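Rutinosidase (Aspergillus niger, PDB 6I1A) cleaves rutinosides such as rutin, releasing the disaccharide rutinose, as a family 5 glycosidase, and may also act on beta-1,3-glucans. Local coordinates at residues V299-W304 with E326-F331. Sequence-based numbering, arbitrary orientation. Where two conformers were deposited one is given.
Sequences VFVGEW and ETWSSF. With EDO (1,2-ethanediol), chain Q.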
loop_
_atom_site.group_PDB
_atom_site.type_symbol
_atom_site.label_atom_id
_atom_site.label_comp_id
_atom_site.label_asym_id
_atom_site.label_seq_id
_atom_site.Cartn_x
_atom_site.Cartn_y
_atom_site.Cartn_z
ATOM N N VAL A 299 19.461 -3.958 -6.204
ATOM C CA VAL A 299 18.615 -4.101 -5.013
ATOM C C VAL A 299 18.909 -5.458 -4.378
ATOM O O VAL A 299 19.034 -6.454 -5.065
ATOM C CB VAL A 299 17.135 -3.968 -5.379
ATOM C CG1 VAL A 299 16.185 -4.292 -4.209
ATOM C CG2 VAL A 299 16.862 -2.564 -5.915
ATOM N N PHE A 300 18.966 -5.477 -3.073
ATOM C CA PHE A 300 19.045 -6.714 -2.266
ATOM C C PHE A 300 17.915 -6.679 -1.232
ATOM O O PHE A 300 17.723 -5.651 -0.601
ATOM C CB PHE A 300 20.392 -6.778 -1.579
ATOM C CG PHE A 300 20.706 -8.024 -0.794
ATOM C CD1 PHE A 300 20.985 -9.210 -1.462
ATOM C CD2 PHE A 300 20.714 -8.043 0.590
ATOM C CE1 PHE A 300 21.277 -10.383 -0.758
ATOM C CE2 PHE A 300 20.997 -9.194 1.305
ATOM C CZ PHE A 300 21.318 -10.347 0.616
ATOM N N VAL A 301 17.185 -7.781 -1.058
ATOM C CA VAL A 301 16.049 -7.824 -0.128
ATOM C C VAL A 301 16.635 -8.220 1.213
ATOM O O VAL A 301 16.715 -9.426 1.560
ATOM C CB VAL A 301 14.929 -8.753 -0.618
ATOM C CG1 VAL A 301 13.808 -8.804 0.399
ATOM C CG2 VAL A 301 14.420 -8.250 -1.947
ATOM N N GLY A 302 17.165 -7.249 1.957
ATOM C CA GLY A 302 17.935 -7.572 3.164
ATOM C C GLY A 302 17.147 -8.090 4.343
ATOM O O GLY A 302 17.805 -8.582 5.300
ATOM N N GLU A 303 15.850 -7.938 4.345
ATOM C CA GLU A 303 14.998 -8.550 5.379
ATOM C C GLU A 303 13.693 -8.956 4.703
ATOM O O GLU A 303 13.095 -8.162 3.956
ATOM C CB GLU A 303 14.628 -7.633 6.526
ATOM C CG GLU A 303 15.781 -7.195 7.383
ATOM C CD GLU A 303 15.352 -6.430 8.618
ATOM O OE1 GLU A 303 14.141 -6.502 9.041
ATOM O OE2 GLU A 303 16.195 -5.682 9.173
ATOM N N TRP A 304 13.209 -10.135 5.094
ATOM C CA TRP A 304 11.865 -10.648 4.752
ATOM C C TRP A 304 11.598 -11.860 5.609
ATOM O O TRP A 304 12.517 -12.453 6.207
ATOM C CB TRP A 304 11.732 -10.972 3.250
ATOM C CG TRP A 304 12.463 -12.219 2.838
ATOM C CD1 TRP A 304 13.798 -12.466 2.797
ATOM C CD2 TRP A 304 11.819 -13.456 2.427
ATOM N NE1 TRP A 304 14.032 -13.743 2.332
ATOM C CE2 TRP A 304 12.844 -14.375 2.110
ATOM C CE3 TRP A 304 10.477 -13.832 2.281
ATOM C CZ2 TRP A 304 12.542 -15.644 1.617
ATOM C CZ3 TRP A 304 10.187 -15.095 1.783
ATOM C CH2 TRP A 304 11.229 -15.957 1.490
ATOM N N GLU A 326 13.304 -17.595 -4.789
ATOM C CA GLU A 326 13.363 -17.591 -6.263
ATOM C C GLU A 326 13.011 -16.206 -6.827
ATOM O O GLU A 326 13.642 -15.723 -7.797
ATOM C CB GLU A 326 12.422 -18.640 -6.891
ATOM C CG GLU A 326 12.907 -20.070 -6.762
ATOM C CD GLU A 326 11.884 -21.096 -7.207
ATOM O OE1 GLU A 326 12.037 -22.259 -6.742
ATOM O OE2 GLU A 326 10.845 -20.677 -7.877
ATOM N N THR A 327 12.029 -15.542 -6.214
ATOM C CA THR A 327 11.551 -14.234 -6.686
ATOM C C THR A 327 12.638 -13.192 -6.424
ATOM O O THR A 327 12.954 -12.425 -7.320
ATOM C CB THR A 327 10.241 -13.893 -6.018
ATOM O OG1 THR A 327 9.243 -14.898 -6.263
ATOM C CG2 THR A 327 9.711 -12.567 -6.535
ATOM N N TRP A 328 13.136 -13.130 -5.216
ATOM C CA TRP A 328 14.119 -12.073 -4.911
ATOM C C TRP A 328 15.387 -12.246 -5.726
ATOM O O TRP A 328 16.080 -11.219 -6.008
ATOM C CB TRP A 328 14.462 -12.022 -3.438
ATOM C CG TRP A 328 13.320 -11.965 -2.471
ATOM C CD1 TRP A 328 13.163 -12.741 -1.359
ATOM C CD2 TRP A 328 12.113 -11.175 -2.541
ATOM N NE1 TRP A 328 12.030 -12.439 -0.709
ATOM C CE2 TRP A 328 11.341 -11.463 -1.384
ATOM C CE3 TRP A 328 11.637 -10.185 -3.390
ATOM C CZ2 TRP A 328 10.134 -10.824 -1.073
ATOM C CZ3 TRP A 328 10.432 -9.565 -3.096
ATOM C CH2 TRP A 328 9.681 -9.872 -1.965
ATOM N N SER A 329 15.798 -13.486 -6.073
ATOM C CA SER A 329 17.064 -13.648 -6.821
ATOM C C SER A 329 16.867 -13.452 -8.338
ATOM O O SER A 329 17.918 -13.367 -9.036
ATOM C CB SER A 329 17.719 -14.941 -6.452
ATOM O OG SER A 329 16.881 -15.997 -6.812
ATOM N N SER A 330 15.652 -13.401 -8.791
ATOM C CA SER A 330 15.318 -13.174 -10.224
ATOM C C SER A 330 15.165 -11.693 -10.514
ATOM O O SER A 330 15.802 -11.198 -11.457
ATOM C CB SER A 330 14.149 -13.940 -10.658
ATOM O OG SER A 330 14.054 -13.830 -12.072
ATOM N N PHE A 331 14.432 -10.987 -9.674
ATOM C CA PHE A 331 14.125 -9.562 -9.921
ATOM C C PHE A 331 15.074 -8.646 -9.148
ATOM O O PHE A 331 14.974 -7.384 -9.375
ATOM C CB PHE A 331 12.689 -9.257 -9.567
ATOM C CG PHE A 331 11.734 -10.009 -10.454
ATOM C CD1 PHE A 331 11.662 -9.722 -11.799
ATOM C CD2 PHE A 331 10.908 -10.975 -9.929
ATOM C CE1 PHE A 331 10.824 -10.470 -12.617
ATOM C CE2 PHE A 331 10.063 -11.693 -10.751
ATOM C CZ PHE A 331 10.009 -11.409 -12.076
HETATM C C1 EDO Q . 10.994 -15.519 -11.590
HETATM O O1 EDO Q . 12.247 -15.750 -12.191
HETATM C C2 EDO Q . 10.856 -15.994 -10.206
HETATM O O2 EDO Q . 10.818 -17.420 -10.181
#
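Trp328, Val301 and Trp304 illustrate how one helix residue can join a barrel strand to the helix that follows it: the Trp328 indole packs a face on Val301 and turns an edge to Trp304. Over that face, CG1 of Val301 stands 4.0 Å from the centroid of the five-membered ring and only 8° off the normal, a CH-pi contact. The other methyl reaches toward the six-membered ring, CG2 of Val301 lying 3.7 Å from CE3 of Trp328. With CG1 anti to the backbone N, both methyls of the valine face the indole.

The N-H of Trp328 NE1 is aimed at the face of Trp304. NE1 comes within 3.3 Å of CD2 of Trp304, over the middle of the indole. The ring planes meet at 75°, a T-shaped stack. Trp304 can offer this face because its CG sits between the backbone N and the carbonyl carbon (chi1 73°). No hydrogen bond crosses between the segments; aromatic and apolar contacts join them, all three residues being buried.

At the far side of helix 317-331 lies an ethanediol, probably from the crystallisation liquor, whose O1 is 2.6 Å from Ser330 OG in a hydrogen bond. Strand 299-308 and helix 317-331 form a beta-alpha unit of the family 5 TIM barrel. Glu303, next along the strand, is salt-bridged to Arg92 and hydrogen-bonded to Tyr268. Phe300 makes backbone bonds to Phe263 and Thr265 of strand 261-269, and Val301 to Gly334 and Ser336 of strand 334-337. Tyr337 packs edge-to-face with Trp304, His267 meets the Trp328 ring, and helix 280-290 touches Trp328 through Ile284.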